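PDB 2XTS: sulfite dehydrogenase from Paracoccus pantotrophus, which oxidises protein-bound sulfane sulfur in the bacterial Sox pathway, working as a molybdenum cofactor subunit in complex with a heme c cytochrome. Local coordinates for residues Y87-N92 with L99-E104; L169-A174 with R228-Y233; G180-M185 with D234-S239. All blocks are in the same frame, centred on the assembly; numbering follows the deposited sequence. Where two conformers were deposited one is given.

Contact 1: Y87-N92 with L99-E104; sequences YRLMIN and LVFTFE
Ile-91 and Phe-101 lie diagonally across from each other on one face of an antiparallel strand pair. The CD1 methyl of Ile-91 meets the edge of the Phe-101 ring, near the ring plane, 3.6 Å from CE2. Ile-91 CG1 is anti to the carbonyl carbon (chi1 -58°), and the straight run on to CD1 carries the methyl to that edge. Leu-89 shares this face, with its CD2 4.3 Å from CD2 of Phe-101. Leu-106 of the following helix packs on Leu-89 and Phe-101, while Leu-156, Leu-157 and Ala-160 of helix 153-160 pack on Ile-91.

The two strands form a beta hairpin of the molybdopterin-binding domain. Leu-89 with Phe-101 and Ile-91 with Leu-99 are hydrogen-bonded pairs. Met-90 with Val-100 is the non-hydrogen-bonded pair between them. Leu-99 and Val-100 also pair with a strand of the cytochrome chain, which continues the sheet across the interface.

The Arg-88 chain slants across Val-100, with Arg-88 CD 4.0 Å from Val-100 CG1. A bend at chi2 (-68°) folds the chain back, and Arg-88 NH1 donates to Tyr-87 O at 2.9 Å. The oxygen lies in the guanidinium plane, but the donor stands above the carbonyl plane. NH1 also bonds Gln-85 O, and NE forms a salt bridge with Asp-5 of the second subunit. An alanine at Arg-88 would remove this guanidinium and is likely to leave that aspartate without its mate and Val-100 less covered.

Past the strands, Tyr-87 CD2 comes within 4.2 Å of Phe-103 CB. The Tyr-87 OH bonds Val-227 O. Water 1 donates to Tyr-87 O at 2.7 Å and accepts from Phe-103 N at 2.9 Å.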
loop_
_atom_site.group_PDB
_atom_site.type_symbol
_atom_site.label_atom_id
_atom_site.label_comp_id
_atom_site.label_asym_id
_atom_site.label_seq_id
_atom_site.Cartn_x
_atom_site.Cartn_y
_atom_site.Cartn_z
ATOM N N TYR A 87 -10.428 -22.030 -7.964
ATOM C CA TYR A 87 -11.311 -20.934 -8.311
ATOM C C TYR A 87 -12.033 -21.171 -9.644
ATOM O O TYR A 87 -11.435 -21.600 -10.619
ATOM C CB TYR A 87 -10.510 -19.629 -8.407
ATOM C CG TYR A 87 -11.343 -18.431 -8.748
ATOM C CD1 TYR A 87 -12.041 -17.762 -7.755
ATOM C CD2 TYR A 87 -11.476 -17.978 -10.043
ATOM C CE1 TYR A 87 -12.841 -16.693 -8.032
ATOM C CE2 TYR A 87 -12.278 -16.897 -10.321
ATOM C CZ TYR A 87 -12.959 -16.260 -9.318
ATOM O OH TYR A 87 -13.757 -15.197 -9.663
ATOM N N ARG A 88 -13.324 -20.875 -9.671
ATOM C CA ARG A 88 -14.084 -20.858 -10.917
ATOM C C ARG A 88 -15.023 -19.665 -10.893
ATOM O O ARG A 88 -15.619 -19.368 -9.861
ATOM C CB ARG A 88 -14.921 -22.129 -11.064
ATOM C CG ARG A 88 -14.154 -23.441 -11.144
ATOM C CD ARG A 88 -13.350 -23.587 -12.427
ATOM N NE ARG A 88 -12.781 -24.923 -12.505
ATOM C CZ ARG A 88 -11.647 -25.301 -11.924
ATOM N NH1 ARG A 88 -10.903 -24.435 -11.235
ATOM N NH2 ARG A 88 -11.232 -26.557 -12.058
ATOM N N LEU A 89 -15.170 -18.994 -12.034
ATOM C CA LEU A 89 -16.151 -17.918 -12.203
ATOM C C LEU A 89 -17.129 -18.309 -13.300
ATOM O O LEU A 89 -16.730 -18.599 -14.417
ATOM C CB LEU A 89 -15.472 -16.589 -12.568
ATOM C CG LEU A 89 -16.399 -15.393 -12.850
ATOM C CD1 LEU A 89 -17.098 -15.014 -11.542
ATOM C CD2 LEU A 89 -15.662 -14.193 -13.418
ATOM N N MET A 90 -18.406 -18.258 -12.971
ATOM C CA MET A 90 -19.483 -18.622 -13.877
ATOM C C MET A 90 -20.251 -17.382 -14.251
ATOM O O MET A 90 -20.503 -16.521 -13.413
ATOM C CB MET A 90 -20.411 -19.630 -13.197
ATOM C CG MET A 90 -21.661 -19.985 -13.993
ATOM S SD MET A 90 -22.764 -21.171 -13.155
ATOM C CE MET A 90 -21.707 -22.611 -13.215
ATOM N N ILE A 91 -20.609 -17.274 -15.534
ATOM C CA ILE A 91 -21.558 -16.257 -16.020
ATOM C C ILE A 91 -22.719 -16.991 -16.653
ATOM O O ILE A 91 -22.509 -17.810 -17.544
ATOM C CB ILE A 91 -20.932 -15.284 -17.041
ATOM C CG1 ILE A 91 -19.727 -14.570 -16.420
ATOM C CG2 ILE A 91 -21.951 -14.252 -17.469
ATOM C CD1 ILE A 91 -19.039 -13.531 -17.294
ATOM N N ASN A 92 -23.932 -16.740 -16.172
ATOM C CA ASN A 92 -25.102 -17.479 -16.664
ATOM C C ASN A 92 -26.330 -16.593 -16.634
ATOM O O ASN A 92 -26.266 -15.422 -16.265
ATOM C CB ASN A 92 -25.316 -18.789 -15.880
ATOM C CG ASN A 92 -25.942 -18.572 -14.520
ATOM O OD1 ASN A 92 -25.329 -17.978 -13.633
ATOM N ND2 ASN A 92 -27.142 -19.093 -14.330
ATOM N N LEU A 99 -20.850 -19.183 -19.406
ATOM C CA LEU A 99 -19.411 -19.482 -19.405
ATOM C C LEU A 99 -18.876 -19.862 -18.033
ATOM O O LEU A 99 -19.417 -19.448 -17.013
ATOM C CB LEU A 99 -18.605 -18.283 -19.919
ATOM C CG LEU A 99 -18.868 -17.874 -21.371
ATOM C CD1 LEU A 99 -18.171 -16.570 -21.709
ATOM C CD2 LEU A 99 -18.519 -18.980 -22.381
ATOM N N VAL A 100 -17.811 -20.650 -18.050
ATOM C CA VAL A 100 -16.992 -20.912 -16.871
ATOM C C VAL A 100 -15.578 -20.447 -17.222
ATOM O O VAL A 100 -15.027 -20.809 -18.289
ATOM C CB VAL A 100 -16.939 -22.386 -16.480
ATOM C CG1 VAL A 100 -15.893 -22.620 -15.342
ATOM C CG2 VAL A 100 -18.324 -22.848 -16.067
ATOM N N PHE A 101 -14.991 -19.650 -16.327
ATOM C CA PHE A 101 -13.610 -19.176 -16.419
ATOM C C PHE A 101 -12.772 -19.738 -15.275
ATOM O O PHE A 101 -13.240 -19.869 -14.138
ATOM C CB PHE A 101 -13.524 -17.645 -16.292
ATOM C CG PHE A 101 -14.272 -16.897 -17.354
ATOM C CD1 PHE A 101 -13.732 -16.729 -18.614
ATOM C CD2 PHE A 101 -15.503 -16.345 -17.093
ATOM C CE1 PHE A 101 -14.415 -16.050 -19.603
ATOM C CE2 PHE A 101 -16.181 -15.656 -18.075
ATOM C CZ PHE A 101 -15.636 -15.499 -19.323
ATOM N N THR A 102 -11.535 -20.075 -15.593
ATOM C CA THR A 102 -10.531 -20.356 -14.597
ATOM C C THR A 102 -9.790 -19.062 -14.257
ATOM O O THR A 102 -9.899 -18.063 -14.960
ATOM C CB THR A 102 -9.513 -21.356 -15.113
ATOM O OG1 THR A 102 -8.858 -20.784 -16.241
ATOM C CG2 THR A 102 -10.194 -22.639 -15.555
ATOM N N PHE A 103 -8.998 -19.079 -13.193
ATOM C CA PHE A 103 -8.208 -17.902 -12.888
ATOM C C PHE A 103 -7.184 -17.601 -14.001
ATOM O O PHE A 103 -6.950 -16.455 -14.363
ATOM C CB PHE A 103 -7.540 -18.007 -11.511
ATOM C CG PHE A 103 -7.014 -16.689 -11.035
ATOM C CD1 PHE A 103 -7.880 -15.764 -10.454
ATOM C CD2 PHE A 103 -5.700 -16.324 -11.241
ATOM C CE1 PHE A 103 -7.436 -14.538 -10.072
ATOM C CE2 PHE A 103 -5.236 -15.076 -10.844
ATOM C CZ PHE A 103 -6.108 -14.192 -10.270
ATOM N N GLU A 104 -6.592 -18.647 -14.566
ATOM C CA GLU A 104 -5.672 -18.501 -15.683
ATOM C C GLU A 104 -6.322 -17.709 -16.825
ATOM O O GLU A 104 -5.685 -16.833 -17.416
ATOM C CB GLU A 104 -5.215 -19.875 -16.144
ATOM C CG GLU A 104 -4.360 -19.869 -17.362
ATOM C CD GLU A 104 -3.945 -21.261 -17.766
ATOM O OE1 GLU A 104 -2.788 -21.639 -17.483
ATOM O OE2 GLU A 104 -4.777 -21.959 -18.379
HETATM O O HOH W 1 -8.963 -21.503 -11.680
#

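Contact 2: L169-A174 with R228-Y233; sequences LYAEGA and RRLGIY
Glu-172 has CG between its backbone N and carbonyl carbon (chi1 62°), and Arg-228 takes the like position (chi1 85°). These torsions turn the carboxylate and the extended arginine chain together. Arg-228 NE reaches Glu-172 OE1 at 3.0 Å, and its NH2 reaches the same oxygen at 3.2 Å. The carboxylate and guanidinium planes stand at 90°. Arg-229 bends at chi3, and Arg-229 NE meets Glu-172 OE1 at 3.0 Å from above the carboxylate plane. Its NH1 and NH2 both grip Tyr-233 OH, and NH1 also bonds Asn-92. Tyr-233 OH is also hydrogen-bonded to Asp-18 of the cytochrome chain.

A classic beta bulge puts both arginines opposite Glu-172. Glu-172 O accepts from Arg-228 N at 2.8 Å and, less closely, from Arg-229 N. The other face is apolar: Leu-169 CD1 lies 3.8 Å from Ile-232 CD1. Gly-173 touches the bound molybdopterin.

Glu-172 OE2 pairs with Arg-95 of the cytochrome chain, and Arg-228 makes a cation-pi contact with Trp-17 of that chain. One buried carboxylate thus faces three arginines at the subunit interface, which would be expected to stabilise its ionised form.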
loop_
_atom_site.group_PDB
_atom_site.type_symbol
_atom_site.label_atom_id
_atom_site.label_comp_id
_atom_site.label_asym_id
_atom_site.label_seq_id
_atom_site.Cartn_x
_atom_site.Cartn_y
_atom_site.Cartn_z
ATOM N N LEU A 169 -27.716 -7.751 -12.798
ATOM C CA LEU A 169 -26.674 -8.733 -12.555
ATOM C C LEU A 169 -26.696 -9.073 -11.085
ATOM O O LEU A 169 -26.736 -8.185 -10.217
ATOM C CB LEU A 169 -25.303 -8.187 -12.959
ATOM C CG LEU A 169 -24.071 -9.068 -12.709
ATOM C CD1 LEU A 169 -22.982 -8.735 -13.705
ATOM C CD2 LEU A 169 -23.543 -8.879 -11.286
ATOM N N TYR A 170 -26.689 -10.370 -10.808
ATOM C CA TYR A 170 -26.604 -10.885 -9.454
ATOM C C TYR A 170 -25.229 -11.490 -9.261
ATOM O O TYR A 170 -24.834 -12.370 -10.027
ATOM C CB TYR A 170 -27.668 -11.943 -9.270
ATOM C CG TYR A 170 -27.681 -12.625 -7.920
ATOM C CD1 TYR A 170 -28.202 -11.991 -6.782
ATOM C CD2 TYR A 170 -27.254 -13.943 -7.794
ATOM C CE1 TYR A 170 -28.251 -12.662 -5.558
ATOM C CE2 TYR A 170 -27.272 -14.602 -6.591
ATOM C CZ TYR A 170 -27.796 -13.976 -5.483
ATOM O OH TYR A 170 -27.828 -14.635 -4.269
ATOM N N ALA A 171 -24.504 -11.036 -8.237
ATOM C CA ALA A 171 -23.158 -11.555 -7.973
ATOM C C ALA A 171 -23.178 -12.306 -6.668
ATOM O O ALA A 171 -23.710 -11.805 -5.677
ATOM C CB ALA A 171 -22.110 -10.445 -7.894
ATOM N N GLU A 172 -22.593 -13.502 -6.657
ATOM C CA GLU A 172 -22.473 -14.247 -5.401
ATOM C C GLU A 172 -21.090 -14.808 -5.221
ATOM O O GLU A 172 -20.334 -15.045 -6.176
ATOM C CB GLU A 172 -23.513 -15.363 -5.228
ATOM C CG GLU A 172 -23.415 -16.407 -6.269
ATOM C CD GLU A 172 -23.967 -17.827 -5.930
ATOM O OE1 GLU A 172 -23.922 -18.642 -6.861
ATOM O OE2 GLU A 172 -24.416 -18.162 -4.803
ATOM N N GLY A 173 -20.766 -14.960 -3.949
ATOM C CA GLY A 173 -19.480 -15.441 -3.514
ATOM C C GLY A 173 -19.389 -16.947 -3.372
ATOM O O GLY A 173 -20.397 -17.644 -3.319
ATOM N N ALA A 174 -18.162 -17.436 -3.257
ATOM C CA ALA A 174 -17.885 -18.868 -3.112
ATOM C C ALA A 174 -18.087 -19.381 -1.698
ATOM O O ALA A 174 -18.109 -20.590 -1.484
ATOM C CB ALA A 174 -16.443 -19.155 -3.553
ATOM N N ARG A 228 -17.901 -15.980 -7.296
ATOM C CA ARG A 228 -18.005 -17.223 -8.068
ATOM C C ARG A 228 -18.985 -17.208 -9.221
ATOM O O ARG A 228 -18.862 -18.014 -10.152
ATOM C CB ARG A 228 -18.353 -18.406 -7.150
ATOM C CG ARG A 228 -19.818 -18.589 -6.867
ATOM C CD ARG A 228 -20.067 -19.876 -6.156
ATOM N NE ARG A 228 -21.497 -20.164 -6.064
ATOM C CZ ARG A 228 -22.010 -21.237 -5.473
ATOM N NH1 ARG A 228 -21.223 -22.110 -4.840
ATOM N NH2 ARG A 228 -23.319 -21.432 -5.506
ATOM N N ARG A 229 -19.962 -16.308 -9.186
ATOM C CA ARG A 229 -21.003 -16.331 -10.217
ATOM C C ARG A 229 -21.603 -14.957 -10.428
ATOM O O ARG A 229 -21.837 -14.218 -9.479
ATOM C CB ARG A 229 -22.105 -17.346 -9.871
ATOM C CG ARG A 229 -23.152 -17.569 -10.951
ATOM C CD ARG A 229 -24.087 -18.704 -10.597
ATOM N NE ARG A 229 -25.065 -18.305 -9.590
ATOM C CZ ARG A 229 -26.173 -17.611 -9.853
ATOM N NH1 ARG A 229 -26.457 -17.206 -11.083
ATOM N NH2 ARG A 229 -27.018 -17.311 -8.878
ATOM N N LEU A 230 -21.782 -14.625 -11.704
ATOM C CA LEU A 230 -22.486 -13.442 -12.194
ATOM C C LEU A 230 -23.692 -13.942 -12.988
ATOM O O LEU A 230 -23.543 -14.503 -14.077
ATOM C CB LEU A 230 -21.583 -12.570 -13.067
ATOM C CG LEU A 230 -20.203 -12.227 -12.519
ATOM C CD1 LEU A 230 -19.421 -11.432 -13.573
ATOM C CD2 LEU A 230 -20.305 -11.451 -11.201
ATOM N N GLY A 231 -24.872 -13.773 -12.424
ATOM C CA GLY A 231 -26.112 -14.210 -13.060
ATOM C C GLY A 231 -26.827 -13.023 -13.635
ATOM O O GLY A 231 -26.954 -11.996 -12.978
ATOM N N ILE A 232 -27.314 -13.141 -14.864
ATOM C CA ILE A 232 -28.009 -12.033 -15.513
ATOM C C ILE A 232 -29.497 -12.345 -15.521
ATOM O O ILE A 232 -29.905 -13.357 -16.061
ATOM C CB ILE A 232 -27.508 -11.824 -16.941
ATOM C CG1 ILE A 232 -25.973 -11.665 -16.969
ATOM C CG2 ILE A 232 -28.212 -10.615 -17.554
ATOM C CD1 ILE A 232 -25.409 -10.575 -16.043
ATOM N N TYR A 233 -30.289 -11.479 -14.909
ATOM C CA TYR A 233 -31.724 -11.679 -14.720
ATOM C C TYR A 233 -32.488 -10.460 -15.247
ATOM O O TYR A 233 -31.908 -9.391 -15.516
ATOM C CB TYR A 233 -32.023 -11.943 -13.218
ATOM C CG TYR A 233 -31.315 -13.136 -12.645
ATOM C CD1 TYR A 233 -31.764 -14.411 -12.876
ATOM C CD2 TYR A 233 -30.231 -12.990 -11.844
ATOM C CE1 TYR A 233 -31.103 -15.514 -12.365
ATOM C CE2 TYR A 233 -29.571 -14.083 -11.326
ATOM C CZ TYR A 233 -30.008 -15.339 -11.571
ATOM O OH TYR A 233 -29.309 -16.398 -11.033
HETATM O O HOH W 2 -18.308 -22.159 -3.945
#

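Contact 3: G180-M185 with D234-S239; sequences GRSFPM and DKAVES
Ser-182 and Val-237 meet through a side-chain to backbone hydrogen bond. Val-237 N donates to Ser-182 OG at 3.0 Å, with an N-H...O angle of 152°. The serine hydroxyl stands beside its own backbone N and anti to the carbonyl carbon (chi1 -57°), which turns OG to the amide of the facing loop. The same OG bonds Glu-242 OE2. This glutamate oxygen also accepts from Ser-239 N, so it bridges the strand and the loop.

Apolar atoms lie close to the serine. Val-237 CB is 3.6 Å from Ser-182 OG, and its CG2 branch lies slightly farther from that oxygen. Ala-236 CB approaches Ser-182 CB at 4.0 Å. Tyr-170 and Trp-168 of strand 168-173 pack against these residues.

Ser-239 makes a further direct link. Ser-239 OG sits between the backbone N and the carbonyl carbon (chi1 65°) and donates to Gly-180 O at 2.7 Å. The hydroxyl comes from above the carbonyl plane of Gly-180.

Arg-181 points its CB away from the loop. Its chain is bent at chi2 and chi3. NE forms a salt bridge with Glu-242, and NH1 meets both Glu-219 and Asn-221. Glu-219 belongs to the cobalt site, and Asn-221 lines the pocket of the molybdenum oxide.

The contact is not a strand pairing. Two serine hydroxyls fasten a loop to strand 181-184, which is the outermost strand of its sheet within this chain. Leu-22 of the cytochrome chain packs on this loop at Val-237. The contact thus ties the edge strand of the molybdopterin-binding domain, with the molybdenum site close to Arg-181, to the loop that leads directly into Arg-240 of the heme c pocket.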
loop_
_atom_site.group_PDB
_atom_site.type_symbol
_atom_site.label_atom_id
_atom_site.label_comp_id
_atom_site.label_asym_id
_atom_site.label_seq_id
_atom_site.Cartn_x
_atom_site.Cartn_y
_atom_site.Cartn_z
ATOM N N GLY A 180 -25.083 -12.727 -1.880
ATOM C CA GLY A 180 -25.605 -12.380 -3.190
ATOM C C GLY A 180 -26.224 -11.002 -3.173
ATOM O O GLY A 180 -26.969 -10.669 -2.267
ATOM N N ARG A 181 -25.912 -10.210 -4.200
ATOM C CA ARG A 181 -26.434 -8.869 -4.358
ATOM C C ARG A 181 -26.777 -8.601 -5.817
ATOM O O ARG A 181 -26.064 -9.037 -6.723
ATOM C CB ARG A 181 -25.438 -7.796 -3.859
ATOM C CG ARG A 181 -25.291 -7.705 -2.350
ATOM C CD ARG A 181 -26.581 -7.333 -1.655
ATOM N NE ARG A 181 -27.135 -6.058 -2.047
ATOM C CZ ARG A 181 -26.927 -4.885 -1.467
ATOM N NH1 ARG A 181 -26.127 -4.750 -0.432
ATOM N NH2 ARG A 181 -27.550 -3.819 -1.922
ATOM N N SER A 182 -27.832 -7.808 -6.015
ATOM C CA SER A 182 -28.312 -7.409 -7.330
ATOM C C SER A 182 -27.830 -6.018 -7.725
ATOM O O SER A 182 -27.875 -5.074 -6.932
ATOM C CB SER A 182 -29.822 -7.393 -7.320
ATOM O OG SER A 182 -30.350 -8.646 -6.944
ATOM N N PHE A 183 -27.391 -5.880 -8.982
ATOM C CA PHE A 183 -26.882 -4.617 -9.518
ATOM C C PHE A 183 -27.653 -4.252 -10.784
ATOM O O PHE A 183 -27.847 -5.104 -11.644
ATOM C CB PHE A 183 -25.431 -4.797 -9.980
ATOM C CG PHE A 183 -24.440 -5.102 -8.915
ATOM C CD1 PHE A 183 -24.377 -6.342 -8.344
ATOM C CD2 PHE A 183 -23.507 -4.157 -8.534
ATOM C CE1 PHE A 183 -23.418 -6.613 -7.371
ATOM C CE2 PHE A 183 -22.531 -4.441 -7.593
ATOM C CZ PHE A 183 -22.508 -5.659 -6.993
ATOM N N PRO A 184 -28.011 -2.976 -10.957
ATOM C CA PRO A 184 -28.525 -2.579 -12.263
ATOM C C PRO A 184 -27.428 -2.628 -13.318
ATOM O O PRO A 184 -26.287 -2.269 -13.048
ATOM C CB PRO A 184 -28.984 -1.141 -12.033
ATOM C CG PRO A 184 -28.147 -0.652 -10.950
ATOM C CD PRO A 184 -27.819 -1.808 -10.077
ATOM N N MET A 185 -27.785 -3.016 -14.536
ATOM C CA MET A 185 -26.787 -3.189 -15.588
ATOM C C MET A 185 -26.044 -1.886 -15.896
ATOM O O MET A 185 -24.874 -1.917 -16.222
ATOM C CB MET A 185 -27.443 -3.745 -16.866
ATOM C CG MET A 185 -26.495 -4.380 -17.887
ATOM S SD MET A 185 -25.420 -5.702 -17.240
ATOM C CE MET A 185 -26.577 -6.773 -16.431
ATOM N N ASP A 234 -33.803 -10.619 -15.364
ATOM C CA ASP A 234 -34.668 -9.545 -15.852
ATOM C C ASP A 234 -35.198 -8.650 -14.746
ATOM O O ASP A 234 -35.821 -7.641 -15.005
ATOM C CB ASP A 234 -35.804 -10.092 -16.747
ATOM C CG ASP A 234 -36.768 -11.017 -16.014
ATOM O OD1 ASP A 234 -36.593 -11.295 -14.802
ATOM O OD2 ASP A 234 -37.726 -11.478 -16.686
ATOM N N LYS A 235 -34.885 -9.011 -13.507
ATOM C CA LYS A 235 -35.324 -8.275 -12.311
ATOM C C LYS A 235 -34.349 -8.538 -11.180
ATOM O O LYS A 235 -33.573 -9.472 -11.257
ATOM C CB LYS A 235 -36.728 -8.677 -11.863
ATOM C CG LYS A 235 -36.919 -10.122 -11.610
ATOM C CD LYS A 235 -38.373 -10.438 -11.292
ATOM C CE LYS A 235 -39.341 -9.976 -12.391
ATOM N NZ LYS A 235 -40.727 -10.577 -12.363
ATOM N N ALA A 236 -34.405 -7.716 -10.136
ATOM C CA ALA A 236 -33.560 -7.890 -8.983
ATOM C C ALA A 236 -33.925 -9.201 -8.294
ATOM O O ALA A 236 -35.097 -9.586 -8.253
ATOM C CB ALA A 236 -33.727 -6.711 -8.035
ATOM N N VAL A 237 -32.947 -9.874 -7.715
ATOM C CA VAL A 237 -33.235 -11.101 -7.007
ATOM C C VAL A 237 -33.970 -10.839 -5.675
ATOM O O VAL A 237 -34.812 -11.619 -5.261
ATOM C CB VAL A 237 -31.929 -11.901 -6.782
ATOM C CG1 VAL A 237 -32.163 -13.091 -5.865
ATOM C CG2 VAL A 237 -31.328 -12.295 -8.137
ATOM N N GLU A 238 -33.642 -9.719 -5.030
ATOM C CA GLU A 238 -34.171 -9.368 -3.694
ATOM C C GLU A 238 -33.749 -10.439 -2.696
ATOM O O GLU A 238 -34.545 -11.083 -1.997
ATOM C CB GLU A 238 -35.674 -9.106 -3.697
ATOM C CG GLU A 238 -36.100 -8.100 -4.758
ATOM C CD GLU A 238 -35.806 -6.654 -4.423
ATOM O OE1 GLU A 238 -34.757 -6.347 -3.821
ATOM O OE2 GLU A 238 -36.649 -5.821 -4.796
ATOM N N SER A 239 -32.447 -10.632 -2.670
ATOM C CA SER A 239 -31.800 -11.553 -1.778
ATOM C C SER A 239 -31.772 -11.072 -0.326
ATOM O O SER A 239 -32.142 -9.939 -0.018
ATOM C CB SER A 239 -30.386 -11.756 -2.266
ATOM O OG SER A 239 -29.707 -10.515 -2.144
#

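In the fold
From the N terminus, contact 1 closes first, as a short hairpin between strands 89-93 and 99-101. Contact 2 opens later and closes a long loop when strand 227-233 returns beside strand 168-173. Strand 227-233 also lies next to 89-93, with Met-90 bonding Arg-228 and Leu-230, so contacts 1 and 2 share one mixed sheet. Contact 3 crosses contact 2: its first segment, 180-185, lies inside the loop of contact 2, while 234-239 follows that loop's closing strand. Strand 181-184 pairs with 168-173 at the sheet's other border. Together the contacts span the sheet from the hairpin to the loop before the heme c residue Arg-240.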